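Local coordinates for uncharacterized protein (Bacteroides fragilis, PDB 3NNG), which is of unknown function but carries a calcium-binding F5/8 type C (discoidin-like) domain, a fold that in many relatives binds carbohydrates or other surface ligands, at residues 22-27 with 41-46; 49-54 with 60-65; 75-80 with 111-116; 138-143 with 149-154. The protein carries 1 engineered substitution. All coordinates share one frame; numbering follows the deposited sequence.

Overall arrangement
The four contacts show how a beta-sandwich of the F5/8 type C family combines an apolar core with one calcium site. They follow one another in series along the chain, and all reach the same antiparallel sheet system. Interactions 2 and 4 lie closest, their centres about 6 Å apart, with strands 63-68 and 124-144 as neighbours. Interaction 3 adds strand 71-79, which borders both strands of interaction 4, and its centre is about 9 Å from that contact. Interactions 1 and 3 lie about 17 Å apart, on opposite sides of the chain's centre. Interactions 1, 2 and 4 share the calcium ion, so segments distant in sequence converge on one metal.

Interaction 1: 22-27 with 41-46; sequences WSVSCS and LAIDGE. With CA (calcium ion), chain C.
The calcium-binding loop of this F5/8 type C domain packs against strand 23-26 through Ile43, which meets Val24 and Trp22 in a small apolar contact. The ends of the Val24 and Ile43 side chains meet, CG1 of Val24 lying 3.6 Å from CD1 of Ile43. The other branch of the isoleucine, CG2, approaches the indole of Trp22 obliquely, 4.0 Å from CE3. With CG1 of Ile43 set between backbone N and carbonyl carbon (chi1 59°), the CD1 end goes mainly to Val24 while CG2 goes to the Trp22 ring. Trp64 and Ile154 also touch this side chain and tie it to the interior of the sandwich.

On the far side of the same loop the backbone turns to the metal. The carbonyl O of Leu41 binds calcium at 2.4 Å, as does that of Glu46, and Asp44 adds OD1 at 2.6 Å. This carboxylate oxygen has a second task: the backbone N of Glu46 donates to Asp44 OD1 over 3.0 Å, from above the carboxylate plane, closing an Asx turn. Gly45, at positive phi, lets the chain pass between the two ligands. Thr49, Ala152 and Glu153 complete the site. With an apolar contact beside it, the arrangement is that of an Asx turn organising a calcium-binding loop in a jelly-roll beta-sandwich, consistent with the F5/8 type C (discoidin) fold.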
loop_
_atom_site.group_PDB
_atom_site.type_symbol
_atom_site.label_atom_id
_atom_site.label_comp_id
_atom_site.label_asym_id
_atom_site.label_seq_id
_atom_site.Cartn_x
_atom_site.Cartn_y
_atom_site.Cartn_z
ATOM N N TRP A 22 -6.042 12.210 -0.418
ATOM C CA TRP A 22 -5.659 11.194 -1.392
ATOM C C TRP A 22 -6.839 10.720 -2.241
ATOM O O TRP A 22 -7.998 10.700 -1.801
ATOM C CB TRP A 22 -5.039 9.995 -0.681
ATOM C CG TRP A 22 -3.671 10.266 -0.177
ATOM C CD1 TRP A 22 -3.014 11.480 -0.151
ATOM C CD2 TRP A 22 -2.773 9.308 0.385
ATOM N NE1 TRP A 22 -1.757 11.321 0.399
ATOM C CE2 TRP A 22 -1.590 9.999 0.737
ATOM C CE3 TRP A 22 -2.855 7.929 0.625
ATOM C CZ2 TRP A 22 -0.501 9.354 1.301
ATOM C CZ3 TRP A 22 -1.780 7.297 1.193
ATOM C CH2 TRP A 22 -0.614 8.007 1.527
ATOM N N SER A 23 -6.530 10.328 -3.468
ATOM C CA SER A 23 -7.517 9.751 -4.377
ATOM C C SER A 23 -7.034 8.335 -4.701
ATOM O O SER A 23 -6.029 8.155 -5.386
ATOM C CB SER A 23 -7.629 10.616 -5.640
ATOM O OG SER A 23 -8.591 10.106 -6.547
ATOM N N VAL A 24 -7.736 7.335 -4.188
ATOM C CA VAL A 24 -7.221 5.969 -4.214
ATOM C C VAL A 24 -8.030 5.062 -5.133
ATOM O O VAL A 24 -9.223 5.278 -5.335
ATOM C CB VAL A 24 -7.183 5.354 -2.790
ATOM C CG1 VAL A 24 -6.452 6.287 -1.825
ATOM C CG2 VAL A 24 -8.590 5.074 -2.287
ATOM N N SER A 25 -7.379 4.039 -5.674
ATOM C CA SER A 25 -8.061 3.038 -6.503
ATOM C C SER A 25 -7.322 1.713 -6.406
ATOM O O SER A 25 -6.239 1.655 -5.838
ATOM C CB SER A 25 -8.092 3.492 -7.966
ATOM O OG SER A 25 -6.780 3.745 -8.440
ATOM N N CYS A 26 -7.910 0.650 -6.949
ATOM C CA CYS A 26 -7.307 -0.679 -6.913
ATOM C C CYS A 26 -7.715 -1.493 -8.124
ATOM O O CYS A 26 -8.590 -1.101 -8.887
ATOM C CB CYS A 26 -7.748 -1.448 -5.683
ATOM S SG CYS A 26 -9.545 -1.700 -5.632
ATOM N N SER A 27 -7.082 -2.647 -8.273
ATOM C CA SER A 27 -7.320 -3.529 -9.398
ATOM C C SER A 27 -8.754 -4.055 -9.415
ATOM O O SER A 27 -9.419 -4.040 -10.446
ATOM C CB SER A 27 -6.346 -4.691 -9.316
ATOM O OG SER A 27 -6.434 -5.294 -8.041
ATOM N N LEU A 41 -10.797 1.973 2.153
ATOM C CA LEU A 41 -10.738 1.363 3.480
ATOM C C LEU A 41 -9.309 1.098 3.932
ATOM O O LEU A 41 -9.072 0.928 5.109
ATOM C CB LEU A 41 -11.571 0.079 3.553
ATOM C CG LEU A 41 -13.073 0.249 3.291
ATOM C CD1 LEU A 41 -13.784 -1.096 3.306
ATOM C CD2 LEU A 41 -13.724 1.188 4.305
ATOM N N ALA A 42 -8.351 1.076 3.011
ATOM C CA ALA A 42 -6.948 0.933 3.412
ATOM C C ALA A 42 -6.334 2.204 4.021
ATOM O O ALA A 42 -5.230 2.156 4.579
ATOM C CB ALA A 42 -6.101 0.463 2.232
ATOM N N ILE A 43 -7.016 3.342 3.893
ATOM C CA ILE A 43 -6.454 4.602 4.389
ATOM C C ILE A 43 -7.391 5.360 5.337
ATOM O O ILE A 43 -7.338 6.585 5.411
ATOM C CB ILE A 43 -6.035 5.547 3.230
ATOM C CG1 ILE A 43 -7.235 5.862 2.331
ATOM C CG2 ILE A 43 -4.890 4.920 2.395
ATOM C CD1 ILE A 43 -7.100 7.177 1.578
ATOM N N ASP A 44 -8.246 4.642 6.062
ATOM C CA ASP A 44 -9.232 5.316 6.915
ATOM C C ASP A 44 -8.860 5.335 8.400
ATOM O O ASP A 44 -9.612 5.851 9.224
ATOM C CB ASP A 44 -10.637 4.728 6.710
ATOM C CG ASP A 44 -10.738 3.277 7.147
ATOM O OD1 ASP A 44 -9.768 2.774 7.751
ATOM O OD2 ASP A 44 -11.792 2.648 6.898
ATOM N N GLY A 45 -7.696 4.784 8.730
ATOM C CA GLY A 45 -7.191 4.801 10.091
ATOM C C GLY A 45 -7.673 3.667 10.976
ATOM O O GLY A 45 -7.333 3.632 12.157
ATOM N N GLU A 46 -8.447 2.738 10.412
ATOM C CA GLU A 46 -9.093 1.692 11.200
ATOM C C GLU A 46 -8.576 0.285 10.856
ATOM O O GLU A 46 -8.620 -0.124 9.705
ATOM C CB GLU A 46 -10.603 1.755 10.984
ATOM C CG GLU A 46 -11.376 0.565 11.556
ATOM C CD GLU A 46 -11.212 0.454 13.059
ATOM O OE1 GLU A 46 -10.842 -0.637 13.548
ATOM O OE2 GLU A 46 -11.441 1.466 13.750
HETATM CA CA CA C . -8.709 0.407 7.405
#

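Interaction 2: 49-54 with 60-65; sequences TTWFTW and GECWWN. With CA (calcium ion), chain C.
Running nearly antiparallel, with end-to-end directions 176° apart, residues 51-54 and 61-64 keep their CA atoms 8.7 Å apart at Trp51 and Trp64 but only 6.6 Å apart at Trp54 and Cys62. The two segments belong to the beta-sandwich of the F5/8 type C domain, and they meet through side chains between strands 51-54 and 63-68. Trp51 carries much of the contact. Its CG lies anti to the backbone N (chi1 172°), which swings the indole across to the other strand, where CB of Trp64 sits over one face of its six-membered ring, 3.9 Å from the centroid, in a CH-pi contact. The two five-membered rings are turned obliquely, with planes at 59°. Trp64 is tied at its polar end to the carbonyl O of Ala39 through NE1, while Phe151 meets Trp51 from strand 148-159.

Farther along, the sulfur of Cys62 packs 3.6 Å from CG2 of Thr53. At the other end of its segment, Thr49 gives the calcium ion two ligands, its carbonyl O and OG1, and the hydroxyl also meets Asp44. Where the segments draw together near Trp54, a water meets Thr53 OG1 and lies 2.8 Å from O of Trp54 and 2.8 Å from O of Glu61.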
loop_
_atom_site.group_PDB
_atom_site.type_symbol
_atom_site.label_atom_id
_atom_site.label_comp_id
_atom_site.label_asym_id
_atom_site.label_seq_id
_atom_site.Cartn_x
_atom_site.Cartn_y
_atom_site.Cartn_z
ATOM N N THR A 49 -11.246 -2.328 9.152
ATOM C CA THR A 49 -11.764 -2.203 7.793
ATOM C C THR A 49 -10.591 -2.424 6.859
ATOM O O THR A 49 -9.476 -1.995 7.141
ATOM C CB THR A 49 -12.386 -0.829 7.551
ATOM O OG1 THR A 49 -11.386 0.173 7.744
ATOM C CG2 THR A 49 -13.553 -0.576 8.536
ATOM N N THR A 50 -10.813 -3.103 5.748
ATOM C CA THR A 50 -9.674 -3.455 4.933
ATOM C C THR A 50 -9.998 -3.428 3.453
ATOM O O THR A 50 -11.144 -3.669 3.043
ATOM C CB THR A 50 -9.166 -4.861 5.312
ATOM O OG1 THR A 50 -7.994 -5.178 4.555
ATOM C CG2 THR A 50 -10.253 -5.879 5.016
ATOM N N TRP A 51 -8.980 -3.104 2.661
ATOM C CA TRP A 51 -9.003 -3.386 1.237
ATOM C C TRP A 51 -8.734 -4.882 1.066
ATOM O O TRP A 51 -7.873 -5.447 1.733
ATOM C CB TRP A 51 -7.934 -2.567 0.497
ATOM C CG TRP A 51 -7.798 -2.968 -0.935
ATOM C CD1 TRP A 51 -8.768 -2.903 -1.893
ATOM C CD2 TRP A 51 -6.629 -3.510 -1.582
ATOM N NE1 TRP A 51 -8.276 -3.352 -3.097
ATOM C CE2 TRP A 51 -6.976 -3.735 -2.935
ATOM C CE3 TRP A 51 -5.333 -3.812 -1.150
ATOM C CZ2 TRP A 51 -6.064 -4.267 -3.858
ATOM C CZ3 TRP A 51 -4.431 -4.338 -2.071
ATOM C CH2 TRP A 51 -4.802 -4.559 -3.408
ATOM N N PHE A 52 -9.481 -5.531 0.190
ATOM C CA PHE A 52 -9.282 -6.955 -0.027
ATOM C C PHE A 52 -9.646 -7.256 -1.461
ATOM O O PHE A 52 -10.584 -6.672 -1.995
ATOM C CB PHE A 52 -10.124 -7.792 0.944
ATOM C CG PHE A 52 -9.717 -9.243 1.002
ATOM C CD1 PHE A 52 -8.569 -9.630 1.697
ATOM C CD2 PHE A 52 -10.478 -10.221 0.368
ATOM C CE1 PHE A 52 -8.181 -10.984 1.752
ATOM C CE2 PHE A 52 -10.106 -11.582 0.425
ATOM C CZ PHE A 52 -8.952 -11.961 1.111
ATOM N N THR A 53 -8.906 -8.154 -2.093
ATOM C CA THR A 53 -9.114 -8.388 -3.511
ATOM C C THR A 53 -8.625 -9.762 -3.953
ATOM O O THR A 53 -8.090 -10.537 -3.156
ATOM C CB THR A 53 -8.349 -7.325 -4.313
ATOM O OG1 THR A 53 -8.634 -7.449 -5.709
ATOM C CG2 THR A 53 -6.859 -7.483 -4.071
ATOM N N TRP A 54 -8.826 -10.052 -5.233
ATOM C CA TRP A 54 -8.249 -11.221 -5.877
ATOM C C TRP A 54 -6.756 -11.005 -6.080
ATOM O O TRP A 54 -6.327 -9.895 -6.421
ATOM C CB TRP A 54 -8.896 -11.427 -7.248
ATOM C CG TRP A 54 -10.259 -12.016 -7.183
ATOM C CD1 TRP A 54 -10.570 -13.344 -7.153
ATOM C CD2 TRP A 54 -11.502 -11.311 -7.153
ATOM N NE1 TRP A 54 -11.925 -13.511 -7.092
ATOM C CE2 TRP A 54 -12.530 -12.277 -7.098
ATOM C CE3 TRP A 54 -11.853 -9.956 -7.162
ATOM C CZ2 TRP A 54 -13.884 -11.941 -7.051
ATOM C CZ3 TRP A 54 -13.197 -9.616 -7.117
ATOM C CH2 TRP A 54 -14.196 -10.606 -7.054
ATOM N N GLY A 60 -5.422 -11.981 -12.629
ATOM C CA GLY A 60 -4.394 -11.539 -13.555
ATOM C C GLY A 60 -3.574 -10.371 -13.046
ATOM O O GLY A 60 -2.416 -10.211 -13.421
ATOM N N GLU A 61 -4.168 -9.537 -12.199
ATOM C CA GLU A 61 -3.411 -8.449 -11.602
ATOM C C GLU A 61 -3.925 -8.161 -10.207
ATOM O O GLU A 61 -5.041 -8.549 -9.853
ATOM C CB GLU A 61 -3.495 -7.194 -12.470
ATOM C CG GLU A 61 -4.905 -6.651 -12.595
ATOM C CD GLU A 61 -4.998 -5.536 -13.619
ATOM O OE1 GLU A 61 -4.601 -5.770 -14.785
ATOM O OE2 GLU A 61 -5.464 -4.436 -13.256
ATOM N N CYS A 62 -3.116 -7.463 -9.417
ATOM C CA CYS A 62 -3.464 -7.199 -8.021
ATOM C C CYS A 62 -2.692 -5.988 -7.526
ATOM O O CYS A 62 -1.473 -6.061 -7.330
ATOM C CB CYS A 62 -3.122 -8.414 -7.157
ATOM S SG CYS A 62 -3.622 -8.246 -5.412
ATOM N N TRP A 63 -3.385 -4.872 -7.329
ATOM C CA TRP A 63 -2.680 -3.635 -6.989
ATOM C C TRP A 63 -3.562 -2.591 -6.297
ATOM O O TRP A 63 -4.797 -2.629 -6.387
ATOM C CB TRP A 63 -1.997 -3.048 -8.232
ATOM C CG TRP A 63 -2.943 -2.798 -9.385
ATOM C CD1 TRP A 63 -3.193 -3.633 -10.440
ATOM C CD2 TRP A 63 -3.771 -1.641 -9.584
ATOM N NE1 TRP A 63 -4.128 -3.070 -11.280
ATOM C CE2 TRP A 63 -4.494 -1.847 -10.779
ATOM C CE3 TRP A 63 -3.981 -0.456 -8.861
ATOM C CZ2 TRP A 63 -5.408 -0.909 -11.268
ATOM C CZ3 TRP A 63 -4.890 0.474 -9.350
ATOM C CH2 TRP A 63 -5.588 0.243 -10.543
ATOM N N TRP A 64 -2.909 -1.679 -5.588
ATOM C CA TRP A 64 -3.576 -0.582 -4.903
ATOM C C TRP A 64 -2.793 0.694 -5.233
ATOM O O TRP A 64 -1.563 0.682 -5.300
ATOM C CB TRP A 64 -3.644 -0.855 -3.390
ATOM C CG TRP A 64 -4.347 0.216 -2.561
ATOM C CD1 TRP A 64 -5.636 0.183 -2.057
ATOM C CD2 TRP A 64 -3.772 1.448 -2.102
ATOM N NE1 TRP A 64 -5.885 1.327 -1.321
ATOM C CE2 TRP A 64 -4.770 2.123 -1.348
ATOM C CE3 TRP A 64 -2.513 2.047 -2.259
ATOM C CZ2 TRP A 64 -4.541 3.365 -0.766
ATOM C CZ3 TRP A 64 -2.286 3.292 -1.675
ATOM C CH2 TRP A 64 -3.297 3.936 -0.935
ATOM N N ASN A 65 -3.506 1.787 -5.463
ATOM C CA ASN A 65 -2.903 2.988 -6.036
ATOM C C ASN A 65 -3.430 4.219 -5.327
ATOM O O ASN A 65 -4.606 4.256 -4.950
ATOM C CB ASN A 65 -3.245 3.081 -7.525
ATOM C CG ASN A 65 -2.522 4.219 -8.231
ATOM O OD1 ASN A 65 -2.981 5.370 -8.232
ATOM N ND2 ASN A 65 -1.392 3.902 -8.840
HETATM CA CA CA C . -8.709 0.407 7.405
HETATM O O HOH W 1 -7.180 -7.883 -8.210
#

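Interaction 3: 75-80 with 111-116; sequences TGFSVT and RVLTFR
The ring of Phe115 receives Val79 over one face and Phe77 at its edge. CG2 of Val79 stands 3.9 Å from the centroid, 21° off the ring normal, a CH-pi contact in which the methyl is offset toward the rim and the two side chains run roughly perpendicular. Phe77 meets the same ring from its border, CE2 lying 3.9 Å from CZ of Phe115, although relative to its own plane the approach is oblique. The edge of the Phe77 ring in turn faces Leu113, whose CG is 4.1 Å from CE1. The ring reaches these partners because chi1 of 70° holds CG between the backbone N and the carbonyl carbon, carrying the phenyl across although the CB itself does not point that way. The contact is wholly apolar, and CG1 of Val79 also lies at the edge of the Phe77 ring.

Strand 71-79 lies between strands 124-144 and 148-159 in the sheet, and residues 111-116 close over its side chains from the end of strand 107-114. Ile96 of strand 93-100 touches both Phe77 and Leu113, while Ile154 packs on Val79, joining this buried patch to the core of the sandwich.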
loop_
_atom_site.group_PDB
_atom_site.type_symbol
_atom_site.label_atom_id
_atom_site.label_comp_id
_atom_site.label_asym_id
_atom_site.label_seq_id
_atom_site.Cartn_x
_atom_site.Cartn_y
_atom_site.Cartn_z
ATOM N N THR A 75 10.040 8.292 1.800
ATOM C CA THR A 75 11.097 7.567 2.511
ATOM C C THR A 75 10.761 6.090 2.753
ATOM O O THR A 75 11.634 5.284 3.052
ATOM C CB THR A 75 11.483 8.255 3.850
ATOM O OG1 THR A 75 12.652 7.624 4.386
ATOM C CG2 THR A 75 10.351 8.159 4.872
ATOM N N GLY A 76 9.498 5.730 2.607
ATOM C CA GLY A 76 9.113 4.341 2.760
ATOM C C GLY A 76 7.612 4.237 2.876
ATOM O O GLY A 76 6.912 5.242 2.750
ATOM N N PHE A 77 7.111 3.028 3.122
ATOM C CA PHE A 77 5.697 2.860 3.377
ATOM C C PHE A 77 5.509 1.739 4.391
ATOM O O PHE A 77 6.466 1.054 4.774
ATOM C CB PHE A 77 4.953 2.552 2.071
ATOM C CG PHE A 77 5.257 1.201 1.517
ATOM C CD1 PHE A 77 6.412 0.983 0.777
ATOM C CD2 PHE A 77 4.402 0.143 1.747
ATOM C CE1 PHE A 77 6.702 -0.276 0.268
ATOM C CE2 PHE A 77 4.682 -1.118 1.258
ATOM C CZ PHE A 77 5.834 -1.328 0.509
ATOM N N SER A 78 4.271 1.552 4.826
ATOM C CA SER A 78 3.960 0.497 5.769
ATOM C C SER A 78 2.589 -0.066 5.485
ATOM O O SER A 78 1.684 0.658 5.049
ATOM C CB SER A 78 3.997 1.030 7.200
ATOM O OG SER A 78 2.851 1.820 7.457
ATOM N N VAL A 79 2.442 -1.362 5.755
ATOM C CA VAL A 79 1.178 -2.054 5.586
ATOM C C VAL A 79 0.906 -2.888 6.839
ATOM O O VAL A 79 1.834 -3.228 7.580
ATOM C CB VAL A 79 1.185 -2.933 4.299
ATOM C CG1 VAL A 79 1.345 -2.053 3.059
ATOM C CG2 VAL A 79 2.307 -3.973 4.339
ATOM N N THR A 80 -0.369 -3.184 7.086
ATOM C CA THR A 80 -0.779 -4.058 8.187
ATOM C C THR A 80 -1.339 -5.364 7.628
ATOM O O THR A 80 -1.372 -5.562 6.410
ATOM C CB THR A 80 -1.887 -3.400 9.038
ATOM O OG1 THR A 80 -3.037 -3.158 8.216
ATOM C CG2 THR A 80 -1.398 -2.056 9.633
ATOM N N ARG A 111 13.423 -3.302 -6.139
ATOM C CA ARG A 111 13.526 -4.359 -5.127
ATOM C C ARG A 111 12.150 -4.911 -4.772
ATOM O O ARG A 111 11.231 -4.147 -4.463
ATOM C CB ARG A 111 14.169 -3.815 -3.838
ATOM C CG ARG A 111 15.573 -3.223 -3.975
ATOM C CD ARG A 111 16.533 -4.232 -4.578
ATOM N NE ARG A 111 17.848 -4.222 -3.937
ATOM C CZ ARG A 111 18.202 -5.035 -2.944
ATOM N NH1 ARG A 111 17.333 -5.921 -2.464
ATOM N NH2 ARG A 111 19.423 -4.965 -2.430
ATOM N N VAL A 112 12.000 -6.232 -4.784
ATOM C CA VAL A 112 10.806 -6.843 -4.212
ATOM C C VAL A 112 10.789 -6.599 -2.698
ATOM O O VAL A 112 11.768 -6.867 -2.019
ATOM C CB VAL A 112 10.766 -8.362 -4.472
ATOM C CG1 VAL A 112 9.650 -9.012 -3.667
ATOM C CG2 VAL A 112 10.607 -8.658 -5.965
ATOM N N LEU A 113 9.690 -6.073 -2.167
ATOM C CA LEU A 113 9.547 -5.951 -0.721
ATOM C C LEU A 113 8.862 -7.211 -0.189
ATOM O O LEU A 113 7.863 -7.664 -0.761
ATOM C CB LEU A 113 8.743 -4.706 -0.333
ATOM C CG LEU A 113 9.282 -3.309 -0.697
ATOM C CD1 LEU A 113 10.761 -3.185 -0.372
ATOM C CD2 LEU A 113 9.056 -3.016 -2.144
ATOM N N THR A 114 9.418 -7.768 0.891
ATOM C CA THR A 114 8.912 -8.985 1.518
ATOM C C THR A 114 8.505 -8.699 2.956
ATOM O O THR A 114 9.181 -7.951 3.655
ATOM C CB THR A 114 9.987 -10.087 1.533
ATOM O OG1 THR A 114 10.250 -10.508 0.192
ATOM C CG2 THR A 114 9.523 -11.277 2.352
ATOM N N PHE A 115 7.405 -9.292 3.396
ATOM C CA PHE A 115 6.894 -9.058 4.742
ATOM C C PHE A 115 6.852 -10.359 5.520
ATOM O O PHE A 115 6.632 -11.416 4.943
ATOM C CB PHE A 115 5.494 -8.436 4.675
ATOM C CG PHE A 115 5.466 -7.138 3.926
ATOM C CD1 PHE A 115 5.872 -5.959 4.541
ATOM C CD2 PHE A 115 5.092 -7.099 2.596
ATOM C CE1 PHE A 115 5.881 -4.780 3.843
ATOM C CE2 PHE A 115 5.101 -5.904 1.894
ATOM C CZ PHE A 115 5.488 -4.753 2.516
ATOM N N ARG A 116 7.066 -10.280 6.830
ATOM C CA ARG A 116 6.930 -11.451 7.696
ATOM C C ARG A 116 5.495 -11.552 8.197
ATOM O O ARG A 116 4.652 -10.711 7.882
ATOM C CB ARG A 116 7.860 -11.352 8.907
ATOM C CG ARG A 116 9.169 -10.620 8.667
ATOM C CD ARG A 116 10.217 -11.037 9.697
ATOM N NE ARG A 116 11.224 -10.008 9.956
ATOM C CZ ARG A 116 12.012 -9.460 9.031
ATOM N NH1 ARG A 116 11.913 -9.828 7.757
ATOM N NH2 ARG A 116 12.897 -8.535 9.380
#

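Interaction 4: 138-143 with 149-154; sequences FRINCL and TGFAEI. With CA (calcium ion), chain C.
Phe151 holds CG between the backbone N and the carbonyl carbon (chi1 43°), and Ile140, with CG1 anti to the backbone N (chi1 180°), turns CG2 toward that ring. In this beta-sandwich strands 138-143 and 149-151 face each other across the core, their axes 8.8 Å apart at closest approach and their N-to-C directions 137° apart. CG2 of Ile140 lies at the edge of the Phe151 ring, 4.0 Å from CZ, and the two side chains lie alongside, pointing opposite ways. Ile154 extends CD1 obliquely to the ring of Phe138, 4.1 Å from CE1. At the other end CB of Cys142 meets CG2 of Thr149, whose hydroxyl is hydrogen-bonded to the carbonyl O of Tyr89. Trp64 and Phe77 join Ile140 from the neighbouring strands.

Beyond Phe151 the chain leaves the core for the metal, and Arg19 forms a salt bridge with OE1 of Glu153. Calcium is bound by the carbonyl O of Ala152 at 2.5 Å and by Glu153 OE2 at 2.6 Å.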
loop_
_atom_site.group_PDB
_atom_site.type_symbol
_atom_site.label_atom_id
_atom_site.label_comp_id
_atom_site.label_asym_id
_atom_site.label_seq_id
_atom_site.Cartn_x
_atom_site.Cartn_y
_atom_site.Cartn_z
ATOM N N PHE A 138 1.468 6.725 -6.307
ATOM C CA PHE A 138 2.129 5.552 -5.736
ATOM C C PHE A 138 1.272 4.335 -6.022
ATOM O O PHE A 138 0.066 4.362 -5.781
ATOM C CB PHE A 138 2.284 5.746 -4.221
ATOM C CG PHE A 138 2.733 4.513 -3.455
ATOM C CD1 PHE A 138 1.828 3.531 -3.097
ATOM C CD2 PHE A 138 4.047 4.391 -3.011
ATOM C CE1 PHE A 138 2.223 2.420 -2.363
ATOM C CE2 PHE A 138 4.460 3.286 -2.284
ATOM C CZ PHE A 138 3.541 2.293 -1.946
ATOM N N ARG A 139 1.885 3.277 -6.555
ATOM C CA ARG A 139 1.185 2.006 -6.754
ATOM C C ARG A 139 1.933 0.857 -6.098
ATOM O O ARG A 139 3.159 0.758 -6.212
ATOM C CB ARG A 139 0.981 1.687 -8.242
ATOM C CG ARG A 139 0.093 0.434 -8.478
ATOM C CD ARG A 139 -0.446 0.354 -9.924
ATOM N NE ARG A 139 -1.200 1.551 -10.299
ATOM C CZ ARG A 139 -2.040 1.616 -11.337
ATOM N NH1 ARG A 139 -2.247 0.553 -12.105
ATOM N NH2 ARG A 139 -2.674 2.747 -11.615
ATOM N N ILE A 140 1.195 -0.020 -5.425
ATOM C CA ILE A 140 1.778 -1.255 -4.937
ATOM C C ILE A 140 1.188 -2.477 -5.646
ATOM O O ILE A 140 0.005 -2.781 -5.502
ATOM C CB ILE A 140 1.687 -1.365 -3.387
ATOM C CG1 ILE A 140 2.307 -2.671 -2.890
ATOM C CG2 ILE A 140 0.251 -1.209 -2.902
ATOM C CD1 ILE A 140 2.514 -2.713 -1.366
ATOM N N ASN A 141 2.017 -3.158 -6.434
ATOM C CA ASN A 141 1.619 -4.397 -7.100
ATOM C C ASN A 141 1.906 -5.584 -6.188
ATOM O O ASN A 141 3.080 -5.903 -5.931
ATOM C CB ASN A 141 2.370 -4.557 -8.427
ATOM C CG ASN A 141 1.945 -3.522 -9.461
ATOM O OD1 ASN A 141 0.755 -3.367 -9.734
ATOM N ND2 ASN A 141 2.914 -2.802 -10.032
ATOM N N CYS A 142 0.839 -6.216 -5.690
ATOM C CA CYS A 142 0.948 -7.299 -4.728
ATOM C C CYS A 142 1.237 -8.594 -5.456
ATOM O O CYS A 142 0.464 -9.009 -6.314
ATOM C CB CYS A 142 -0.336 -7.403 -3.888
ATOM S SG CYS A 142 -0.655 -5.829 -3.009
ATOM N N LEU A 143 2.371 -9.202 -5.123
ATOM C CA LEU A 143 2.832 -10.418 -5.789
ATOM C C LEU A 143 2.330 -11.694 -5.114
ATOM O O LEU A 143 1.749 -12.557 -5.772
ATOM C CB LEU A 143 4.364 -10.424 -5.896
ATOM C CG LEU A 143 4.924 -9.229 -6.675
ATOM C CD1 LEU A 143 6.454 -9.219 -6.642
ATOM C CD2 LEU A 143 4.401 -9.211 -8.124
ATOM N N THR A 149 -5.548 -11.326 -1.398
ATOM C CA THR A 149 -4.798 -10.571 -0.406
ATOM C C THR A 149 -5.379 -9.158 -0.250
ATOM O O THR A 149 -6.395 -8.812 -0.871
ATOM C CB THR A 149 -3.261 -10.547 -0.751
ATOM O OG1 THR A 149 -2.502 -10.059 0.365
ATOM C CG2 THR A 149 -2.971 -9.678 -1.979
ATOM N N GLY A 150 -4.731 -8.346 0.577
ATOM C CA GLY A 150 -5.155 -6.976 0.799
ATOM C C GLY A 150 -4.432 -6.424 2.011
ATOM O O GLY A 150 -3.445 -7.003 2.450
ATOM N N PHE A 151 -4.922 -5.315 2.554
ATOM C CA PHE A 151 -4.362 -4.777 3.790
ATOM C C PHE A 151 -5.297 -3.747 4.399
ATOM O O PHE A 151 -6.059 -3.099 3.687
ATOM C CB PHE A 151 -2.945 -4.216 3.594
ATOM C CG PHE A 151 -2.769 -3.386 2.339
ATOM C CD1 PHE A 151 -1.948 -3.828 1.311
ATOM C CD2 PHE A 151 -3.396 -2.150 2.205
ATOM C CE1 PHE A 151 -1.773 -3.067 0.156
ATOM C CE2 PHE A 151 -3.230 -1.383 1.069
ATOM C CZ PHE A 151 -2.418 -1.843 0.026
ATOM N N ALA A 152 -5.255 -3.623 5.723
ATOM C CA ALA A 152 -6.249 -2.830 6.429
ATOM C C ALA A 152 -5.810 -1.391 6.501
ATOM O O ALA A 152 -6.628 -0.489 6.485
ATOM C CB ALA A 152 -6.494 -3.382 7.811
ATOM N N GLU A 153 -4.504 -1.183 6.556
ATOM C CA GLU A 153 -3.961 0.156 6.654
ATOM C C GLU A 153 -2.643 0.229 5.921
ATOM O O GLU A 153 -1.740 -0.551 6.197
ATOM C CB GLU A 153 -3.751 0.521 8.126
ATOM C CG GLU A 153 -5.044 0.932 8.803
ATOM C CD GLU A 153 -5.611 2.197 8.175
ATOM O OE1 GLU A 153 -4.881 3.205 8.113
ATOM O OE2 GLU A 153 -6.773 2.185 7.739
ATOM N N ILE A 154 -2.547 1.165 4.983
ATOM C CA ILE A 154 -1.278 1.507 4.367
ATOM C C ILE A 154 -0.957 2.977 4.625
ATOM O O ILE A 154 -1.850 3.824 4.649
ATOM C CB ILE A 154 -1.289 1.270 2.860
ATOM C CG1 ILE A 154 0.124 1.475 2.302
ATOM C CG2 ILE A 154 -2.325 2.199 2.170
ATOM C CD1 ILE A 154 0.291 0.943 0.888
HETATM CA CA CA C . -8.709 0.407 7.405
#